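Local coordinates for thylakoid lumenal 15 kDa protein 1, chloroplastic (Arabidopsis thaliana, PDB 3N90) that is of unknown function but folds as a pentapeptide-repeat right-handed quadrilateral beta helix in the lumen of the chloroplast thylakoid, at residues N103-R115 against D127-L141. The protein carries 2 engineered substitutions. Sequence-based numbering, arbitrary orientation.
Sequences NITGADFTDVPLR and DGVNATTGNATRDTL
D108 takes two bonds from 127-141 on a single carboxylate oxygen: T133 OG1 gives its proton to D108 OD2 at 2.7 Å on the anti lone pair, and N135 ND2 reaches the syn lone pair of the same atom. The setting is the end of a right-handed quadrilateral beta helix, where the last coil is covered by 127-141 together with helix 116-125, a worked example of how a solenoid end can be capped. D108 also turns OD1 back onto T110, its chi1 of -168° carrying CG to the far side from the backbone N; OD1 accepts from T110 N in an Asx turn and from T110 OG1. Replacing D108 by an alanine removes the carboxylate, which is likely to leave T133 OG1 and N135 ND2 without their shared acceptor and T110 N and OG1 without theirs.

The backbone of 103-115 both gives and accepts bonds. G106 N donates to D127 O at 2.9 Å, whereas N130 ND2 points at G106 O nearly end-on (2.8 Å) and T137 OG1 donates to A107 O. T140 OG1 relays: it accepts from F109 N at 3.0 Å while donating to T137 O within its own helix.

Beyond this polar seam, L141 lies alongside F109, and L122 of helix 116-125 touches both L141 and L114. Packing is tightest where L141 CD2 presses on L114 CD1, 3.4 Å away, with F109 CB 3.6 Å from that same L141 methyl.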
ATOM      1  N   ASN A 103       6.380   2.193   7.857  1.00 18.08           N
ATOM      2  CA  ASN A 103       7.755   2.305   7.378  1.00 18.93           C
ATOM      3  C   ASN A 103       7.717   2.532   5.886  1.00 18.83           C
ATOM      4  O   ASN A 103       7.295   1.651   5.141  1.00 19.04           O
ATOM      5  CB  ASN A 103       8.537   1.020   7.743  1.00 19.24           C
ATOM      6  CG  ASN A 103       9.978   1.022   7.196  1.00 19.87           C
ATOM      7  OD1 ASN A 103      10.410   1.967   6.532  1.00 20.87           O
ATOM      8  ND2 ASN A 103      10.711  -0.052   7.472  1.00 24.97           N
ATOM      9  N   ILE A 104       8.152   3.708   5.436  1.00 18.39           N
ATOM     10  CA  ILE A 104       8.105   4.056   4.015  1.00 19.00           C
ATOM     11  C   ILE A 104       9.485   4.238   3.381  1.00 19.89           C
ATOM     12  O   ILE A 104       9.610   4.957   2.383  1.00 20.46           O
ATOM     13  CB  ILE A 104       7.244   5.289   3.732  1.00 18.29           C
ATOM     14  CG1 ILE A 104       7.776   6.532   4.485  1.00 17.37           C
ATOM     15  CG2 ILE A 104       5.770   4.975   4.097  1.00 17.76           C
ATOM     16  CD1 ILE A 104       7.167   7.830   4.012  1.00 14.68           C
ATOM     17  N   THR A 105      10.473   3.580   3.971  1.00 21.24           N
ATOM     18  CA  THR A 105      11.858   3.641   3.495  1.00 23.25           C
ATOM     19  C   THR A 105      11.880   3.087   2.089  1.00 22.92           C
ATOM     20  O   THR A 105      11.588   1.902   1.890  1.00 24.31           O
ATOM     21  CB  THR A 105      12.802   2.776   4.350  1.00 23.15           C
ATOM     22  OG1 THR A 105      12.773   3.211   5.707  1.00 25.49           O
ATOM     23  CG2 THR A 105      14.270   2.878   3.829  1.00 25.14           C
ATOM     24  N   GLY A 106      12.217   3.935   1.121  1.00 23.14           N
ATOM     25  CA  GLY A 106      12.330   3.529  -0.280  1.00 21.66           C
ATOM     26  C   GLY A 106      10.993   3.358  -0.981  1.00 21.16           C
ATOM     27  O   GLY A 106      10.931   2.900  -2.112  1.00 20.91           O
ATOM     28  N   ALA A 107       9.897   3.770  -0.341  1.00 20.22           N
ATOM     29  CA  ALA A 107       8.608   3.790  -1.041  1.00 19.72           C
ATOM     30  C   ALA A 107       8.553   4.837  -2.168  1.00 19.79           C
ATOM     31  O   ALA A 107       9.120   5.930  -2.057  1.00 21.11           O
ATOM     32  CB  ALA A 107       7.464   4.024  -0.036  1.00 19.15           C
ATOM     33  N   ASP A 108       7.852   4.545  -3.241  1.00 19.32           N
ATOM     34  CA  ASP A 108       7.745   5.518  -4.315  1.00 19.35           C
ATOM     35  C   ASP A 108       6.344   6.132  -4.435  1.00 18.69           C
ATOM     36  O   ASP A 108       5.392   5.484  -4.864  1.00 17.05           O
ATOM     37  CB  ASP A 108       8.249   4.887  -5.640  1.00 19.77           C
ATOM     38  CG  ASP A 108       8.449   5.897  -6.744  1.00 22.58           C
ATOM     39  OD1 ASP A 108       7.680   6.876  -6.822  1.00 20.35           O
ATOM     40  OD2 ASP A 108       9.364   5.670  -7.577  1.00 25.82           O
ATOM     41  N   PHE A 109       6.225   7.421  -4.072  1.00 17.67           N
ATOM     42  CA  PHE A 109       4.958   8.123  -4.069  1.00 16.53           C
ATOM     43  C   PHE A 109       4.732   9.071  -5.283  1.00 18.14           C
ATOM     44  O   PHE A 109       3.964  10.011  -5.179  1.00 17.71           O
ATOM     45  CB  PHE A 109       4.799   8.915  -2.744  1.00 16.43           C
ATOM     46  CG  PHE A 109       4.597   8.055  -1.514  1.00 14.08           C
ATOM     47  CD1 PHE A 109       3.303   7.726  -1.113  1.00 16.21           C
ATOM     48  CD2 PHE A 109       5.674   7.643  -0.733  1.00 14.25           C
ATOM     49  CE1 PHE A 109       3.076   6.952   0.054  1.00 15.84           C
ATOM     50  CE2 PHE A 109       5.483   6.870   0.427  1.00 14.28           C
ATOM     51  CZ  PHE A 109       4.169   6.519   0.827  1.00 16.60           C
ATOM     52  N   THR A 110       5.382   8.812  -6.423  1.00 19.13           N
ATOM     53  CA  THR A 110       5.107   9.598  -7.659  1.00 21.05           C
ATOM     54  C   THR A 110       3.675   9.774  -8.053  1.00 21.91           C
ATOM     55  O   THR A 110       2.904   8.798  -8.165  1.00 20.93           O
ATOM     56  CB  THR A 110       5.794   8.977  -8.891  1.00 21.06           C
ATOM     57  OG1 THR A 110       7.193   9.072  -8.730  1.00 21.80           O
ATOM     58  CG2 THR A 110       5.357   9.693 -10.190  1.00 23.36           C
ATOM     59  N   ASP A 111       3.311  11.026  -8.334  1.00 21.48           N
ATOM     60  CA  ASP A 111       1.965  11.389  -8.759  1.00 23.31           C
ATOM     61  C   ASP A 111       0.900  10.897  -7.791  1.00 22.74           C
ATOM     62  O   ASP A 111      -0.263  10.767  -8.164  1.00 24.17           O
ATOM     63  CB  ASP A 111       1.630  10.839 -10.147  1.00 24.07           C
ATOM     64  CG  ASP A 111       2.216  11.635 -11.257  1.00 27.34           C
ATOM     65  OD1 ASP A 111       2.716  12.764 -11.026  1.00 30.52           O
ATOM     66  OD2 ASP A 111       2.157  11.105 -12.384  1.00 31.76           O
ATOM     67  N   VAL A 112       1.285  10.638  -6.543  1.00 21.85           N
ATOM     68  CA  VAL A 112       0.269  10.376  -5.550  1.00 21.00           C
ATOM     69  C   VAL A 112      -0.139  11.755  -5.074  1.00 21.94           C
ATOM     70  O   VAL A 112       0.707  12.480  -4.496  1.00 21.31           O
ATOM     71  CB  VAL A 112       0.809   9.515  -4.374  1.00 20.56           C
ATOM     72  CG1 VAL A 112      -0.230   9.439  -3.225  1.00 20.18           C
ATOM     73  CG2 VAL A 112       1.192   8.128  -4.890  1.00 19.50           C
ATOM     74  N   PRO A 113      -1.402  12.134  -5.339  1.00 21.78           N
ATOM     75  CA  PRO A 113      -1.880  13.428  -4.856  1.00 22.09           C
ATOM     76  C   PRO A 113      -1.912  13.379  -3.320  1.00 21.41           C
ATOM     77  O   PRO A 113      -2.332  12.385  -2.740  1.00 20.74           O
ATOM     78  CB  PRO A 113      -3.303  13.518  -5.433  1.00 23.15           C
ATOM     79  CG  PRO A 113      -3.345  12.480  -6.532  1.00 22.55           C
ATOM     80  CD  PRO A 113      -2.459  11.396  -6.050  1.00 22.31           C
ATOM     81  N   LEU A 114      -1.417  14.420  -2.672  1.00 19.94           N
ATOM     82  CA  LEU A 114      -1.458  14.449  -1.218  1.00 19.71           C
ATOM     83  C   LEU A 114      -1.933  15.820  -0.764  1.00 19.45           C
ATOM     84  O   LEU A 114      -1.607  16.826  -1.391  1.00 20.03           O
ATOM     85  CB  LEU A 114      -0.077  14.169  -0.610  1.00 18.83           C
ATOM     86  CG  LEU A 114       0.531  12.765  -0.736  1.00 18.61           C
ATOM     87  CD1 LEU A 114       1.990  12.761  -0.198  1.00 20.42           C
ATOM     88  CD2 LEU A 114      -0.323  11.746  -0.024  1.00 18.18           C
ATOM     89  N   ARG A 115      -2.700  15.840   0.308  1.00 18.86           N
ATOM     90  CA  ARG A 115      -2.938  17.081   1.032  1.00 20.43           C
ATOM     91  C   ARG A 115      -1.662  17.496   1.757  1.00 21.13           C
ATOM     92  O   ARG A 115      -0.824  16.649   2.131  1.00 20.30           O
ATOM     93  CB  ARG A 115      -4.062  16.898   2.044  1.00 19.67           C
ATOM     94  CG  ARG A 115      -5.397  16.423   1.453  1.00 19.09           C
ATOM     95  CD  ARG A 115      -6.466  16.417   2.522  1.00 17.79           C
ATOM     96  NE  ARG A 115      -6.002  15.762   3.751  1.00 19.81           N
ATOM     97  CZ  ARG A 115      -6.155  14.470   4.004  1.00 22.33           C
ATOM     98  NH1 ARG A 115      -6.761  13.697   3.109  1.00 19.85           N
ATOM     99  NH2 ARG A 115      -5.711  13.949   5.153  1.00 23.82           N
ATOM    100  N   ASP A 127      12.456   8.486   3.839  1.00 25.77           N
ATOM    101  CA  ASP A 127      13.859   8.362   3.456  1.00 27.84           C
ATOM    102  C   ASP A 127      14.078   7.240   2.428  1.00 27.57           C
ATOM    103  O   ASP A 127      13.148   6.525   2.066  1.00 26.63           O
ATOM    104  CB  ASP A 127      14.769   8.251   4.702  1.00 28.35           C
ATOM    105  CG  ASP A 127      14.682   6.914   5.419  1.00 32.70           C
ATOM    106  OD1 ASP A 127      13.938   5.994   5.003  1.00 38.68           O
ATOM    107  OD2 ASP A 127      15.407   6.776   6.426  1.00 37.79           O
ATOM    108  N   GLY A 128      15.293   7.132   1.903  1.00 28.24           N
ATOM    109  CA  GLY A 128      15.627   5.983   1.086  1.00 27.80           C
ATOM    110  C   GLY A 128      15.387   6.144  -0.381  1.00 28.08           C
ATOM    111  O   GLY A 128      14.819   7.162  -0.859  1.00 28.10           O
ATOM    112  N   VAL A 129      15.834   5.115  -1.105  1.00 27.57           N
ATOM    113  CA  VAL A 129      15.651   5.029  -2.534  1.00 28.33           C
ATOM    114  C   VAL A 129      14.973   3.697  -2.798  1.00 27.33           C
ATOM    115  O   VAL A 129      15.287   2.688  -2.168  1.00 27.32           O
ATOM    116  CB  VAL A 129      16.991   5.059  -3.345  1.00 28.03           C
ATOM    117  CG1 VAL A 129      16.725   5.509  -4.775  1.00 29.78           C
ATOM    118  CG2 VAL A 129      18.010   5.997  -2.686  1.00 30.22           C
ATOM    119  N   ASN A 130      14.053   3.732  -3.734  1.00 27.41           N
ATOM    120  CA  ASN A 130      13.273   2.561  -4.108  1.00 27.51           C
ATOM    121  C   ASN A 130      14.147   1.528  -4.826  1.00 27.74           C
ATOM    122  O   ASN A 130      14.617   1.810  -5.939  1.00 29.19           O
ATOM    123  CB  ASN A 130      12.133   3.018  -5.000  1.00 26.47           C
ATOM    124  CG  ASN A 130      11.170   1.900  -5.334  1.00 27.54           C
ATOM    125  OD1 ASN A 130      11.303   1.261  -6.367  1.00 25.27           O
ATOM    126  ND2 ASN A 130      10.195   1.663  -4.467  1.00 25.69           N
ATOM    127  N   ALA A 131      14.356   0.367  -4.190  1.00 27.48           N
ATOM    128  CA  ALA A 131      15.194  -0.733  -4.745  1.00 27.26           C
ATOM    129  C   ALA A 131      14.839  -1.040  -6.182  1.00 26.83           C
ATOM    130  O   ALA A 131      15.650  -1.626  -6.907  1.00 27.04           O
ATOM    131  CB  ALA A 131      15.057  -2.001  -3.924  1.00 28.05           C
ATOM    132  N   THR A 132      13.617  -0.670  -6.569  1.00 26.74           N
ATOM    133  CA  THR A 132      13.059  -0.948  -7.896  1.00 26.92           C
ATOM    134  C   THR A 132      13.215   0.212  -8.856  1.00 26.99           C
ATOM    135  O   THR A 132      13.678   0.018  -9.975  1.00 26.84           O
ATOM    136  CB  THR A 132      11.549  -1.433  -7.826  1.00 27.01           C
ATOM    137  OG1 THR A 132      11.500  -2.722  -7.203  1.00 28.52           O
ATOM    138  CG2 THR A 132      10.908  -1.501  -9.198  1.00 25.46           C
ATOM    139  N   THR A 133      12.864   1.425  -8.427  1.00 27.25           N
ATOM    140  CA  THR A 133      12.834   2.564  -9.351  1.00 27.49           C
ATOM    141  C   THR A 133      14.021   3.540  -9.212  1.00 27.47           C
ATOM    142  O   THR A 133      14.242   4.370 -10.080  1.00 27.92           O
ATOM    143  CB  THR A 133      11.523   3.416  -9.255  1.00 28.16           C
ATOM    144  OG1 THR A 133      11.502   4.127  -8.008  1.00 26.13           O
ATOM    145  CG2 THR A 133      10.250   2.555  -9.418  1.00 28.78           C
ATOM    146  N   GLY A 134      14.757   3.477  -8.120  1.00 28.23           N
ATOM    147  CA  GLY A 134      15.816   4.471  -7.935  1.00 29.19           C
ATOM    148  C   GLY A 134      15.283   5.913  -7.864  1.00 29.83           C
ATOM    149  O   GLY A 134      16.022   6.889  -8.100  1.00 29.99           O
ATOM    150  N   ASN A 135      13.989   6.056  -7.587  1.00 29.35           N
ATOM    151  CA  ASN A 135      13.432   7.361  -7.224  1.00 28.64           C
ATOM    152  C   ASN A 135      13.640   7.586  -5.723  1.00 28.35           C
ATOM    153  O   ASN A 135      13.598   6.646  -4.913  1.00 29.08           O
ATOM    154  CB  ASN A 135      11.971   7.495  -7.648  1.00 28.89           C
ATOM    155  CG  ASN A 135      11.816   7.824  -9.102  1.00 30.34           C
ATOM    156  OD1 ASN A 135      12.735   8.384  -9.723  1.00 31.87           O
ATOM    157  ND2 ASN A 135      10.648   7.505  -9.669  1.00 28.69           N
ATOM    158  N   ALA A 136      13.933   8.820  -5.331  1.00 26.66           N
ATOM    159  CA  ALA A 136      14.207   9.057  -3.920  1.00 25.42           C
ATOM    160  C   ALA A 136      12.874   9.357  -3.245  1.00 23.75           C
ATOM    161  O   ALA A 136      12.094  10.160  -3.768  1.00 23.24           O
ATOM    162  CB  ALA A 136      15.185  10.219  -3.737  1.00 25.58           C
ATOM    163  N   THR A 137      12.606   8.692  -2.117  1.00 22.92           N
ATOM    164  CA  THR A 137      11.245   8.719  -1.522  1.00 22.97           C
ATOM    165  C   THR A 137      10.830  10.140  -1.255  1.00 22.08           C
ATOM    166  O   THR A 137       9.742  10.536  -1.622  1.00 22.40           O
ATOM    167  CB  THR A 137      11.124   7.865  -0.240  1.00 21.69           C
ATOM    168  OG1 THR A 137      11.317   6.491  -0.589  1.00 22.60           O
ATOM    169  CG2 THR A 137       9.719   8.027   0.424  1.00 22.54           C
ATOM    170  N   ARG A 138      11.755  10.914  -0.693  1.00 23.09           N
ATOM    171  CA  ARG A 138      11.569  12.352  -0.407  1.00 23.12           C
ATOM    172  C   ARG A 138      11.282  13.194  -1.633  1.00 23.14           C
ATOM    173  O   ARG A 138      10.542  14.166  -1.537  1.00 22.87           O
ATOM    174  CB  ARG A 138      12.800  12.901   0.313  1.00 24.46           C
ATOM    175  CG  ARG A 138      13.083  12.242   1.653  1.00 24.59           C
ATOM    176  CD  ARG A 138      14.141  12.990   2.433  1.00 29.11           C
ATOM    177  NE  ARG A 138      13.718  14.330   2.856  1.00 31.53           N
ATOM    178  CZ  ARG A 138      12.834  14.576   3.829  1.00 34.10           C
ATOM    179  NH1 ARG A 138      12.236  13.586   4.480  1.00 32.33           N
ATOM    180  NH2 ARG A 138      12.529  15.822   4.149  1.00 32.95           N
ATOM    181  N   ASP A 139      11.882  12.843  -2.779  1.00 22.74           N
ATOM    182  CA  ASP A 139      11.608  13.557  -4.029  0.50 22.44           C
ATOM    183  C   ASP A 139      10.240  13.245  -4.578  1.00 22.61           C
ATOM    184  O   ASP A 139       9.536  14.134  -5.068  1.00 23.92           O
ATOM    185  CB  ASP A 139      12.676  13.257  -5.079  0.50 22.24           C
ATOM    186  CG  ASP A 139      14.020  13.824  -4.711  0.50 21.88           C
ATOM    187  OD1 ASP A 139      14.046  14.842  -3.983  0.50 21.49           O
ATOM    188  OD2 ASP A 139      15.043  13.260  -5.153  0.50 21.38           O
ATOM    189  N   THR A 140       9.838  11.970  -4.518  1.00 23.11           N
ATOM    190  CA  THR A 140       8.519  11.594  -4.997  1.00 23.78           C
ATOM    191  C   THR A 140       7.463  12.278  -4.162  1.00 21.93           C
ATOM    192  O   THR A 140       6.388  12.583  -4.660  1.00 23.21           O
ATOM    193  CB  THR A 140       8.315  10.050  -4.997  1.00 23.85           C
ATOM    194  OG1 THR A 140       8.323   9.553  -3.656  1.00 24.81           O
ATOM    195  CG2 THR A 140       9.440   9.384  -5.791  1.00 24.60           C
ATOM    196  N   LEU A 141       7.802  12.535  -2.898  1.00 21.39           N
ATOM    197  CA  LEU A 141       6.918  13.233  -1.960  1.00 20.38           C
ATOM    198  C   LEU A 141       7.087  14.750  -2.011  1.00 20.60           C
ATOM    199  O   LEU A 141       6.282  15.480  -1.438  1.00 19.66           O
ATOM    200  CB  LEU A 141       7.206  12.768  -0.519  1.00 20.20           C
ATOM    201  CG  LEU A 141       6.672  11.394  -0.110  1.00 18.36           C
ATOM    202  CD1 LEU A 141       7.176  10.934   1.223  1.00 16.11           C
ATOM    203  CD2 LEU A 141       5.143  11.369  -0.153  1.00 16.37           C
TER
HETATM  204  O   HOH W   1       4.619  13.269  -7.228  1.00 34.08           O